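Side-chain contacts in putative fimbrium tip subunit Fim1C (Bacteroides ovatus, PDB 4EPS), which is probably a component of the tip of fimbriae, the surface filaments through which the bacterium adheres to surfaces and builds biofilms: residues A111-G116 against L134-A139; F49-G54 against D107-P112; D58-M63 against V86-Y91; K127-Q132 against M159-V164. All blocks are in the same frame, centred on the assembly; numbering follows the deposited sequence. Where two conformers were deposited one is given.

Interaction 1 of 4, residues A111-G116 against L134-A139; sequences APLAAG and LMTSNA
L113 and L134 meet methyl to methyl, CD2 of L113 lying 3.6 Å from CD1 of L134, and this is the tight part of the contact. The same L134 CD1 also sits 4.0 Å from L113 CG, so one methyl is seated against the branch point of the other leucine. Both leucines carry CG anti to the backbone N (chi1 177° in L113, 176° in L134), and each thereby extends its fork across the gap between the two backbones. The other prong of L134, CD2, rests on the helix backbone itself, 3.7 Å from A114 CA, with A114 CB a little farther off, at 4.1 Å. This is a short helix, 111-115, laid against the start of strand 135-145 in the fimbrillin-like region, and the packing is wholly apolar, with no hydrogen bond from one segment to the other. T136 marks the looser end: its CG2 only just reaches L113 CD2, at 4.4 Å, while its OG1 turns to R158 on the adjacent strand 148-174. M98 and Y91 close round L113, and W117 and R158 round L134. On the far side of the helix A115 points away from the strand and is exposed to solvent, as is G116.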
loop_
_atom_site.group_PDB
_atom_site.type_symbol
_atom_site.label_atom_id
_atom_site.label_comp_id
_atom_site.label_asym_id
_atom_site.label_seq_id
_atom_site.Cartn_x
_atom_site.Cartn_y
_atom_site.Cartn_z
ATOM N N ALA A 111 48.604 -21.739 -24.984
ATOM C CA ALA A 111 49.272 -21.216 -23.779
ATOM C C ALA A 111 50.000 -19.859 -24.047
ATOM O O ALA A 111 49.758 -18.932 -23.262
ATOM C CB ALA A 111 50.251 -22.241 -23.209
ATOM N N PRO A 112 50.802 -19.665 -25.140
ATOM C CA PRO A 112 51.466 -18.351 -25.336
ATOM C C PRO A 112 50.498 -17.214 -25.674
ATOM O O PRO A 112 50.736 -16.076 -25.287
ATOM C CB PRO A 112 52.426 -18.605 -26.506
ATOM C CG PRO A 112 52.587 -20.119 -26.558
ATOM C CD PRO A 112 51.234 -20.625 -26.184
ATOM N N LEU A 113 49.416 -17.509 -26.406
ATOM C CA LEU A 113 48.398 -16.496 -26.728
ATOM C C LEU A 113 47.791 -15.966 -25.428
ATOM O O LEU A 113 47.724 -14.756 -25.229
ATOM C CB LEU A 113 47.322 -17.109 -27.640
ATOM C CG LEU A 113 46.129 -16.230 -28.030
ATOM C CD1 LEU A 113 46.575 -14.993 -28.859
ATOM C CD2 LEU A 113 45.084 -17.074 -28.776
ATOM N N ALA A 114 47.425 -16.884 -24.514
ATOM C CA ALA A 114 46.835 -16.527 -23.228
ATOM C C ALA A 114 47.850 -15.804 -22.332
ATOM O O ALA A 114 47.509 -14.775 -21.744
ATOM C CB ALA A 114 46.305 -17.772 -22.538
ATOM N N ALA A 115 49.105 -16.302 -22.271
ATOM C CA ALA A 115 50.169 -15.695 -21.449
ATOM C C ALA A 115 50.474 -14.239 -21.852
ATOM O O ALA A 115 50.664 -13.403 -20.971
ATOM C CB ALA A 115 51.441 -16.531 -21.525
ATOM N N GLY A 116 50.501 -13.948 -23.149
ATOM C CA GLY A 116 50.784 -12.602 -23.641
ATOM C C GLY A 116 49.571 -11.715 -23.872
ATOM O O GLY A 116 49.713 -10.582 -24.345
ATOM N N LEU A 134 39.165 -13.241 -24.700
ATOM C CA LEU A 134 39.861 -14.370 -25.311
ATOM C C LEU A 134 39.203 -15.716 -24.946
ATOM O O LEU A 134 38.975 -16.019 -23.770
ATOM C CB LEU A 134 41.349 -14.359 -24.891
ATOM C CG LEU A 134 42.197 -15.551 -25.374
ATOM C CD1 LEU A 134 42.357 -15.552 -26.904
ATOM C CD2 LEU A 134 43.599 -15.520 -24.734
HETATM N N MSE A 135 38.913 -16.515 -25.988
HETATM C CA MSE A 135 38.299 -17.844 -25.866
HETATM C C MSE A 135 39.032 -18.828 -26.725
HETATM O O MSE A 135 39.369 -18.507 -27.868
HETATM C CB MSE A 135 36.829 -17.823 -26.306
HETATM C CG MSE A 135 35.933 -16.995 -25.442
HETATM SE SE MSE A 135 34.179 -17.108 -26.270
HETATM C CE MSE A 135 33.839 -15.239 -26.372
ATOM N N THR A 136 39.287 -20.034 -26.208
ATOM C CA THR A 136 40.015 -21.035 -26.993
ATOM C C THR A 136 39.395 -22.416 -26.874
ATOM O O THR A 136 38.713 -22.711 -25.896
ATOM C CB THR A 136 41.484 -21.118 -26.496
ATOM O OG1 THR A 136 41.476 -21.519 -25.116
ATOM C CG2 THR A 136 42.264 -19.793 -26.681
ATOM N N SER A 137 39.715 -23.282 -27.828
ATOM C CA SER A 137 39.317 -24.691 -27.806
ATOM C C SER A 137 40.515 -25.574 -27.491
ATOM O O SER A 137 41.670 -25.160 -27.652
ATOM C CB SER A 137 38.728 -25.105 -29.161
ATOM O OG SER A 137 39.757 -25.491 -30.064
ATOM N N ASN A 138 40.244 -26.825 -27.143
ATOM C CA ASN A 138 41.286 -27.842 -27.041
ATOM C C ASN A 138 41.245 -28.608 -28.373
ATOM O O ASN A 138 40.529 -28.168 -29.276
ATOM C CB ASN A 138 41.091 -28.720 -25.807
ATOM C CG ASN A 138 41.533 -28.007 -24.553
ATOM O OD1 ASN A 138 42.569 -27.332 -24.505
ATOM N ND2 ASN A 138 40.741 -28.100 -23.527
ATOM N N ALA A 139 42.048 -29.670 -28.530
ATOM C CA ALA A 139 42.131 -30.493 -29.741
ATOM C C ALA A 139 40.750 -31.091 -30.063
ATOM O O ALA A 139 40.148 -31.752 -29.215
ATOM C CB ALA A 139 43.166 -31.602 -29.550
#

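Interaction 2 of 4, residues F49-G54 against D107-P112; sequences FAVKDG and DDFFAP
F49 reaches from strand 45-52 into a pair of phenylalanines just ahead of helix 111-115. Its CB already touches the F109 ring, 3.9 Å from CZ. At CG the approach is closest, 3.7 Å to F109 CE2. Farther out, CD2 stays near F109 CZ, CD1 touches both F109 CE2 and F110 CE1, and CE1 meets F110 CE1 at 3.9 Å, while the ring also packs on N61 and N62. F109 presents its edge to one face of F49, a T-shaped pair with centroids 5.4 Å apart and planes at 70°. F109 swings out with CG anti to its backbone N (chi1 -175°), bringing its CE1 within 3.7 Å of V51 CG2; V51 lies two residues after F49. An alanine in place of F49 is likely to leave the edge of F109 without the face it packs on and open a gap beside F110. In the same turn, D108 OD1 accepts a long bond (3.3 Å) from F110 N, which meets it from above the carboxylate plane. Y89 stacks on F109, and Y91 meets F110 at a slant. The result is an aromatic cluster between a β-strand and an Asx turn, with F110 at the N-cap of the short helix.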
loop_
_atom_site.group_PDB
_atom_site.type_symbol
_atom_site.label_atom_id
_atom_site.label_comp_id
_atom_site.label_asym_id
_atom_site.label_seq_id
_atom_site.Cartn_x
_atom_site.Cartn_y
_atom_site.Cartn_z
ATOM N N PHE A 49 43.119 -23.607 -36.735
ATOM C CA PHE A 49 44.381 -24.331 -36.941
ATOM C C PHE A 49 44.137 -25.831 -37.072
ATOM O O PHE A 49 43.301 -26.388 -36.350
ATOM C CB PHE A 49 45.348 -24.111 -35.767
ATOM C CG PHE A 49 45.866 -22.707 -35.592
ATOM C CD1 PHE A 49 45.174 -21.784 -34.809
ATOM C CD2 PHE A 49 47.096 -22.327 -36.137
ATOM C CE1 PHE A 49 45.670 -20.489 -34.626
ATOM C CE2 PHE A 49 47.596 -21.035 -35.944
ATOM C CZ PHE A 49 46.879 -20.121 -35.198
ATOM N N ALA A 50 44.906 -26.493 -37.945
ATOM C CA ALA A 50 44.892 -27.946 -38.099
ATOM C C ALA A 50 46.311 -28.441 -37.869
ATOM O O ALA A 50 47.248 -27.960 -38.526
ATOM C CB ALA A 50 44.393 -28.348 -39.482
ATOM N N VAL A 51 46.481 -29.352 -36.904
ATOM C CA VAL A 51 47.797 -29.900 -36.571
ATOM C C VAL A 51 47.813 -31.369 -36.994
ATOM O O VAL A 51 46.973 -32.156 -36.554
ATOM C CB VAL A 51 48.126 -29.686 -35.073
ATOM C CG1 VAL A 51 49.449 -30.332 -34.682
ATOM C CG2 VAL A 51 48.143 -28.194 -34.733
ATOM N N LYS A 52 48.777 -31.726 -37.852
ATOM C CA LYS A 52 48.968 -33.090 -38.337
ATOM C C LYS A 52 50.422 -33.486 -38.051
ATOM O O LYS A 52 51.337 -32.744 -38.419
ATOM C CB LYS A 52 48.645 -33.157 -39.841
ATOM C CG LYS A 52 48.533 -34.562 -40.416
ATOM C CD LYS A 52 48.948 -34.577 -41.880
ATOM C CE LYS A 52 48.185 -35.533 -42.781
ATOM N NZ LYS A 52 47.895 -36.857 -42.156
ATOM N N ASP A 53 50.616 -34.610 -37.334
ATOM C CA ASP A 53 51.918 -35.193 -36.964
ATOM C C ASP A 53 52.892 -34.155 -36.342
ATOM O O ASP A 53 54.067 -34.110 -36.706
ATOM C CB ASP A 53 52.557 -35.885 -38.192
ATOM C CG ASP A 53 51.711 -37.017 -38.769
ATOM O OD1 ASP A 53 51.354 -37.948 -38.003
ATOM O OD2 ASP A 53 51.418 -36.978 -39.984
ATOM N N GLY A 54 52.378 -33.336 -35.423
ATOM C CA GLY A 54 53.156 -32.342 -34.686
ATOM C C GLY A 54 53.501 -31.055 -35.406
ATOM O O GLY A 54 54.365 -30.315 -34.938
ATOM N N ASP A 107 50.959 -29.244 -23.496
ATOM C CA ASP A 107 49.616 -29.829 -23.539
ATOM C C ASP A 107 48.522 -28.748 -23.744
ATOM O O ASP A 107 47.333 -29.084 -23.850
ATOM C CB ASP A 107 49.350 -30.664 -22.270
ATOM C CG ASP A 107 50.378 -31.761 -22.023
ATOM O OD1 ASP A 107 50.489 -32.677 -22.873
ATOM O OD2 ASP A 107 51.073 -31.699 -20.984
ATOM N N ASP A 108 48.923 -27.462 -23.849
ATOM C CA ASP A 108 47.990 -26.352 -24.089
ATOM C C ASP A 108 48.434 -25.593 -25.343
ATOM O O ASP A 108 49.342 -24.761 -25.280
ATOM C CB ASP A 108 47.903 -25.433 -22.849
ATOM C CG ASP A 108 47.027 -24.189 -22.995
ATOM O OD1 ASP A 108 46.276 -24.093 -24.001
ATOM O OD2 ASP A 108 47.119 -23.302 -22.131
ATOM N N PHE A 109 47.775 -25.874 -26.491
ATOM C CA PHE A 109 48.141 -25.265 -27.777
ATOM C C PHE A 109 48.127 -23.726 -27.763
ATOM O O PHE A 109 48.915 -23.122 -28.482
ATOM C CB PHE A 109 47.211 -25.770 -28.885
ATOM C CG PHE A 109 47.537 -25.327 -30.297
ATOM C CD1 PHE A 109 48.580 -25.917 -31.008
ATOM C CD2 PHE A 109 46.755 -24.373 -30.941
ATOM C CE1 PHE A 109 48.861 -25.531 -32.322
ATOM C CE2 PHE A 109 47.013 -24.011 -32.269
ATOM C CZ PHE A 109 48.064 -24.596 -32.955
ATOM N N PHE A 110 47.209 -23.093 -27.003
ATOM C CA PHE A 110 47.145 -21.630 -27.001
ATOM C C PHE A 110 47.770 -20.986 -25.729
ATOM O O PHE A 110 47.510 -19.809 -25.450
ATOM C CB PHE A 110 45.690 -21.168 -27.167
ATOM C CG PHE A 110 45.076 -21.485 -28.516
ATOM C CD1 PHE A 110 45.458 -20.782 -29.659
ATOM C CD2 PHE A 110 44.066 -22.434 -28.629
ATOM C CE1 PHE A 110 44.851 -21.039 -30.899
ATOM C CE2 PHE A 110 43.463 -22.698 -29.867
ATOM C CZ PHE A 110 43.849 -21.989 -30.990
ATOM N N ALA A 111 48.604 -21.739 -24.984
ATOM C CA ALA A 111 49.272 -21.216 -23.779
ATOM C C ALA A 111 50.000 -19.859 -24.047
ATOM O O ALA A 111 49.758 -18.932 -23.262
ATOM C CB ALA A 111 50.251 -22.241 -23.209
ATOM N N PRO A 112 50.802 -19.665 -25.140
ATOM C CA PRO A 112 51.466 -18.351 -25.336
ATOM C C PRO A 112 50.498 -17.214 -25.674
ATOM O O PRO A 112 50.736 -16.076 -25.287
ATOM C CB PRO A 112 52.426 -18.605 -26.506
ATOM C CG PRO A 112 52.587 -20.119 -26.558
ATOM C CD PRO A 112 51.234 -20.625 -26.184
#

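Interaction 3 of 4, residues D58-M63 against V86-Y91; sequences DEINNM and VNFYAY
I60 makes the first touch, bringing CD1 to the rim of the F88 ring, 4.3 Å from CE2 and near the ring plane. The contact is light. V86 CG1 lies over one face of that ring, 3.7 Å above its plane. F88 is further enclosed by L142 of the adjacent strand 135-145 and by L151 and F153 of strand 148-174. Between the two segments runs strand 45-52, which pairs antiparallel with both 55-67 and 87-92, so I60 and N62 reach past a whole strand to meet F88 and Y91. At N62 the chain makes a G1 β-bulge, N62 and M63 both facing L48. With CG anti to its backbone N (chi1 -165°), N62 carries its amide over to the tyrosine: OD1 accepts a short hydrogen bond of 2.6 Å from Y91 OH, at a C=O...donor angle of 130°. The amide and the phenol ring lie 25° from coplanar, and OD1 comes in at the ring edge, 3.3 Å from Y91 CE1. Replacing N62 with a leucine would probably leave the Y91 hydroxyl without its acceptor here and Q95 O without the N62 ND2 donor. Q95 holds both partners, since its backbone N also bonds to Y91 OH.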
loop_
_atom_site.group_PDB
_atom_site.type_symbol
_atom_site.label_atom_id
_atom_site.label_comp_id
_atom_site.label_asym_id
_atom_site.label_seq_id
_atom_site.Cartn_x
_atom_site.Cartn_y
_atom_site.Cartn_z
ATOM N N ASP A 58 49.943 -25.968 -43.532
ATOM C CA ASP A 58 50.078 -24.682 -44.227
ATOM C C ASP A 58 48.751 -24.173 -44.755
ATOM O O ASP A 58 48.547 -22.959 -44.818
ATOM C CB ASP A 58 51.062 -24.800 -45.408
ATOM C CG ASP A 58 52.497 -25.119 -45.030
ATOM O OD1 ASP A 58 52.999 -24.528 -44.046
ATOM O OD2 ASP A 58 53.148 -25.893 -45.773
ATOM N N GLU A 59 47.863 -25.092 -45.165
ATOM C CA GLU A 59 46.560 -24.729 -45.714
ATOM C C GLU A 59 45.567 -24.276 -44.614
ATOM O O GLU A 59 44.607 -23.604 -44.960
ATOM C CB GLU A 59 45.957 -25.887 -46.543
ATOM C CG GLU A 59 45.610 -27.138 -45.744
ATOM C CD GLU A 59 44.863 -28.226 -46.493
ATOM O OE1 GLU A 59 43.673 -28.017 -46.829
ATOM O OE2 GLU A 59 45.453 -29.314 -46.688
ATOM N N ILE A 60 45.770 -24.673 -43.328
ATOM C CA ILE A 60 44.868 -24.338 -42.191
ATOM C C ILE A 60 45.720 -23.811 -41.013
ATOM O O ILE A 60 45.922 -24.483 -39.995
ATOM C CB ILE A 60 43.935 -25.533 -41.766
ATOM C CG1 ILE A 60 43.263 -26.232 -42.999
ATOM C CG2 ILE A 60 42.845 -25.037 -40.766
ATOM C CD1 ILE A 60 42.782 -27.684 -42.809
ATOM N N ASN A 61 46.258 -22.616 -41.200
ATOM C CA ASN A 61 47.145 -21.970 -40.250
ATOM C C ASN A 61 46.607 -20.588 -39.969
ATOM O O ASN A 61 46.779 -19.682 -40.786
ATOM C CB ASN A 61 48.585 -21.934 -40.829
ATOM C CG ASN A 61 49.652 -21.483 -39.859
ATOM O OD1 ASN A 61 49.381 -20.907 -38.807
ATOM N ND2 ASN A 61 50.902 -21.749 -40.191
ATOM N N ASN A 62 45.874 -20.437 -38.836
ATOM C CA ASN A 62 45.227 -19.180 -38.457
ATOM C C ASN A 62 44.243 -18.746 -39.548
ATOM O O ASN A 62 44.228 -17.595 -39.963
ATOM C CB ASN A 62 46.251 -18.066 -38.140
ATOM C CG ASN A 62 45.623 -16.922 -37.413
ATOM O OD1 ASN A 62 44.667 -17.110 -36.659
ATOM N ND2 ASN A 62 46.089 -15.702 -37.668
HETATM N N MSE A 63 43.428 -19.687 -40.025
HETATM C CA MSE A 63 42.455 -19.398 -41.068
HETATM C C MSE A 63 41.240 -18.680 -40.468
HETATM O O MSE A 63 40.638 -19.196 -39.521
HETATM C CB MSE A 63 42.058 -20.691 -41.777
HETATM C CG MSE A 63 41.197 -20.470 -42.998
HETATM SE SE MSE A 63 40.652 -22.194 -43.778
HETATM C CE MSE A 63 42.143 -22.958 -43.875
ATOM N N VAL A 86 43.884 -35.696 -37.683
ATOM C CA VAL A 86 44.288 -34.300 -37.517
ATOM C C VAL A 86 43.581 -33.699 -36.280
ATOM O O VAL A 86 42.396 -33.972 -36.035
ATOM C CB VAL A 86 44.024 -33.479 -38.817
ATOM C CG1 VAL A 86 44.169 -31.974 -38.595
ATOM C CG2 VAL A 86 44.939 -33.945 -39.956
ATOM N N ASN A 87 44.333 -32.908 -35.491
ATOM C CA ASN A 87 43.794 -32.169 -34.347
ATOM C C ASN A 87 43.408 -30.756 -34.793
ATOM O O ASN A 87 44.260 -30.049 -35.329
ATOM C CB ASN A 87 44.817 -32.120 -33.211
ATOM C CG ASN A 87 44.955 -33.433 -32.466
ATOM O OD1 ASN A 87 44.056 -34.274 -32.449
ATOM N ND2 ASN A 87 46.087 -33.639 -31.825
ATOM N N PHE A 88 42.136 -30.336 -34.591
ATOM C CA PHE A 88 41.721 -28.986 -34.974
ATOM C C PHE A 88 41.592 -28.126 -33.735
ATOM O O PHE A 88 41.196 -28.625 -32.673
ATOM C CB PHE A 88 40.391 -28.967 -35.779
ATOM C CG PHE A 88 40.500 -29.662 -37.125
ATOM C CD1 PHE A 88 40.312 -31.036 -37.233
ATOM C CD2 PHE A 88 40.814 -28.944 -38.273
ATOM C CE1 PHE A 88 40.420 -31.676 -38.472
ATOM C CE2 PHE A 88 40.880 -29.577 -39.513
ATOM C CZ PHE A 88 40.697 -30.942 -39.602
ATOM N N TYR A 89 41.926 -26.836 -33.872
ATOM C CA TYR A 89 41.870 -25.870 -32.760
ATOM C C TYR A 89 41.245 -24.593 -33.221
ATOM O O TYR A 89 41.521 -24.158 -34.348
ATOM C CB TYR A 89 43.290 -25.541 -32.243
ATOM C CG TYR A 89 44.058 -26.713 -31.701
ATOM C CD1 TYR A 89 44.831 -27.513 -32.541
ATOM C CD2 TYR A 89 44.044 -27.011 -30.343
ATOM C CE1 TYR A 89 45.551 -28.598 -32.046
ATOM C CE2 TYR A 89 44.769 -28.090 -29.834
ATOM C CZ TYR A 89 45.529 -28.869 -30.690
ATOM O OH TYR A 89 46.259 -29.910 -30.194
ATOM N N ALA A 90 40.456 -23.948 -32.365
ATOM C CA ALA A 90 39.899 -22.646 -32.745
ATOM C C ALA A 90 40.025 -21.660 -31.593
ATOM O O ALA A 90 40.045 -22.062 -30.428
ATOM C CB ALA A 90 38.445 -22.769 -33.175
ATOM N N TYR A 91 40.099 -20.372 -31.924
ATOM C CA TYR A 91 40.141 -19.324 -30.896
ATOM C C TYR A 91 39.378 -18.116 -31.374
ATOM O O TYR A 91 39.221 -17.879 -32.580
ATOM C CB TYR A 91 41.598 -18.933 -30.508
ATOM C CG TYR A 91 42.264 -18.078 -31.567
ATOM C CD1 TYR A 91 42.711 -18.638 -32.762
ATOM C CD2 TYR A 91 42.339 -16.693 -31.429
ATOM C CE1 TYR A 91 43.273 -17.851 -33.766
ATOM C CE2 TYR A 91 42.850 -15.890 -32.449
ATOM C CZ TYR A 91 43.334 -16.477 -33.609
ATOM O OH TYR A 91 43.823 -15.704 -34.631
#

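Interaction 4 of 4, residues K127-Q132 against M159-V164; sequences KAYAKQ and MSLVVV
Y129 and L161 bury the most surface here, and they touch chiefly at one point: the tyrosine hydroxyl oxygen OH lies 3.5 Å from the methyl CD1 of L161. That methyl arrives at the ring edge, near the ring plane, and is 4.3 Å from Y129 CE2. The two side chains cross at about a right angle. Y129 has CG anti to its backbone N (chi1 -180°), which sends the long phenol out from the helix axis so that it spans a backbone separation of 11.3 Å between Y129 CA and L161 CA. L221, on strand 217-222, packs against both residues and fills in beside them. In the fold, the contact sets the short helix 126-130 against the long strand 148-174, whose 159-164 part is flanked by strands 217-222 and 251-256.

Q132 is the third main contributor, and it works mostly through its backbone: its carbonyl O comes 4.1 Å from CG of the selenomethionine M159, a loose brush, and that same O accepts a hydrogen bond from W117 NE1. Its side chain turns back toward helix 126-130 and makes two bonds that should limit its rotation. NE2 donates to A128 O at 3.3 Å, a fairly straight bond (N-H...acceptor angle 158°) that stands 36° out of the carbonyl plane, while OE1 takes the backbone N of T120.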
loop_
_atom_site.group_PDB
_atom_site.type_symbol
_atom_site.label_atom_id
_atom_site.label_comp_id
_atom_site.label_asym_id
_atom_site.label_seq_id
_atom_site.Cartn_x
_atom_site.Cartn_y
_atom_site.Cartn_z
ATOM N N LYS A 127 32.027 -3.606 -28.331
ATOM C CA LYS A 127 33.243 -3.858 -29.112
ATOM C C LYS A 127 34.508 -3.844 -28.257
ATOM O O LYS A 127 35.375 -4.671 -28.484
ATOM C CB LYS A 127 33.408 -2.853 -30.268
ATOM C CG LYS A 127 32.521 -3.194 -31.461
ATOM C CD LYS A 127 33.001 -2.531 -32.751
ATOM C CE LYS A 127 32.548 -3.272 -33.993
ATOM N NZ LYS A 127 31.084 -3.151 -34.237
ATOM N N ALA A 128 34.641 -2.887 -27.324
ATOM C CA ALA A 128 35.842 -2.795 -26.475
ATOM C C ALA A 128 35.956 -4.042 -25.568
ATOM O O ALA A 128 37.052 -4.512 -25.299
ATOM C CB ALA A 128 35.791 -1.534 -25.635
ATOM N N TYR A 129 34.815 -4.584 -25.135
ATOM C CA TYR A 129 34.787 -5.779 -24.293
ATOM C C TYR A 129 35.105 -7.034 -25.133
ATOM O O TYR A 129 35.995 -7.821 -24.766
ATOM C CB TYR A 129 33.401 -5.891 -23.653
ATOM C CG TYR A 129 33.221 -7.086 -22.737
ATOM C CD1 TYR A 129 32.903 -8.341 -23.252
ATOM C CD2 TYR A 129 33.346 -6.955 -21.355
ATOM C CE1 TYR A 129 32.723 -9.441 -22.415
ATOM C CE2 TYR A 129 33.139 -8.042 -20.507
ATOM C CZ TYR A 129 32.843 -9.284 -21.042
ATOM O OH TYR A 129 32.587 -10.353 -20.222
ATOM N N ALA A 130 34.355 -7.227 -26.250
ATOM C CA ALA A 130 34.464 -8.404 -27.125
ATOM C C ALA A 130 35.860 -8.621 -27.654
ATOM O O ALA A 130 36.307 -9.773 -27.666
ATOM C CB ALA A 130 33.471 -8.298 -28.290
ATOM N N LYS A 131 36.569 -7.532 -28.075
ATOM C CA LYS A 131 37.924 -7.677 -28.632
ATOM C C LYS A 131 38.927 -8.191 -27.582
ATOM O O LYS A 131 39.988 -8.658 -27.962
ATOM C CB LYS A 131 38.436 -6.357 -29.249
ATOM C CG LYS A 131 38.750 -5.265 -28.216
ATOM C CD LYS A 131 39.185 -3.957 -28.848
ATOM C CE LYS A 131 39.457 -2.919 -27.784
ATOM N NZ LYS A 131 39.634 -1.559 -28.367
ATOM N N GLN A 132 38.593 -8.111 -26.278
ATOM C CA GLN A 132 39.489 -8.559 -25.206
ATOM C C GLN A 132 39.088 -9.895 -24.560
ATOM O O GLN A 132 39.826 -10.411 -23.706
ATOM C CB GLN A 132 39.504 -7.454 -24.129
ATOM C CG GLN A 132 39.957 -6.095 -24.705
ATOM C CD GLN A 132 40.433 -5.171 -23.637
ATOM O OE1 GLN A 132 41.504 -5.358 -23.075
ATOM N NE2 GLN A 132 39.695 -4.116 -23.394
HETATM N N MSE A 159 40.139 -15.462 -19.658
HETATM C CA MSE A 159 40.250 -14.429 -18.633
HETATM C C MSE A 159 39.309 -14.755 -17.478
HETATM O O MSE A 159 38.532 -15.715 -17.552
HETATM C CB MSE A 159 39.895 -13.029 -19.236
HETATM C CG MSE A 159 40.855 -12.588 -20.360
HETATM SE SE MSE A 159 42.722 -12.478 -19.737
HETATM C CE MSE A 159 43.484 -14.053 -20.676
ATOM N N SER A 160 39.357 -13.935 -16.423
ATOM C CA SER A 160 38.435 -14.060 -15.300
ATOM C C SER A 160 37.472 -12.895 -15.401
ATOM O O SER A 160 37.716 -11.980 -16.189
ATOM C CB SER A 160 39.197 -14.077 -13.974
ATOM O OG SER A 160 38.306 -14.495 -12.949
ATOM N N LEU A 161 36.379 -12.919 -14.642
ATOM C CA LEU A 161 35.381 -11.857 -14.764
ATOM C C LEU A 161 34.922 -11.314 -13.421
ATOM O O LEU A 161 34.521 -12.077 -12.539
ATOM C CB LEU A 161 34.169 -12.400 -15.548
ATOM C CG LEU A 161 33.027 -11.398 -15.837
ATOM C CD1 LEU A 161 33.507 -10.288 -16.825
ATOM C CD2 LEU A 161 31.827 -12.116 -16.370
ATOM N N VAL A 162 34.946 -9.983 -13.290
ATOM C CA VAL A 162 34.402 -9.288 -12.128
ATOM C C VAL A 162 32.968 -8.885 -12.508
ATOM O O VAL A 162 32.762 -8.277 -13.563
ATOM C CB VAL A 162 35.263 -8.052 -11.701
ATOM C CG1 VAL A 162 34.481 -7.080 -10.785
ATOM C CG2 VAL A 162 36.551 -8.488 -11.015
ATOM N N VAL A 163 31.998 -9.169 -11.641
ATOM C CA VAL A 163 30.607 -8.727 -11.848
ATOM C C VAL A 163 30.237 -7.878 -10.623
ATOM O O VAL A 163 30.447 -8.348 -9.501
ATOM C CB VAL A 163 29.602 -9.891 -12.076
ATOM C CG1 VAL A 163 28.173 -9.342 -12.255
ATOM C CG2 VAL A 163 30.013 -10.730 -13.305
ATOM N N VAL A 164 29.747 -6.636 -10.833
ATOM C CA VAL A 164 29.363 -5.758 -9.722
ATOM C C VAL A 164 27.859 -5.477 -9.812
ATOM O O VAL A 164 27.384 -5.003 -10.840
ATOM C CB VAL A 164 30.168 -4.423 -9.653
ATOM C CG1 VAL A 164 29.821 -3.643 -8.377
ATOM C CG2 VAL A 164 31.675 -4.657 -9.764
#

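From the N terminus, strand 45-52 comes first, and interaction 2 closes the widest loop, from 49-54 to 107-112. Interaction 3, joining 58-63 to 86-91, lies wholly within that loop; the two meet where strand 45-52 pairs with 87-92. Interaction 1 then starts on the helix where interaction 2 ends, sharing A111 and P112, and reaches strand 135-145, where T136 packs on F110. S137 OG meanwhile bonds to A90 N, linking interaction 1 to interaction 3. Interaction 4 crosses interaction 1, because 127-132 falls inside its loop and 159-164 beyond it. It lies farther off, about 25 Å centre to centre from interaction 2, and ties helix 126-130 to strand 148-174.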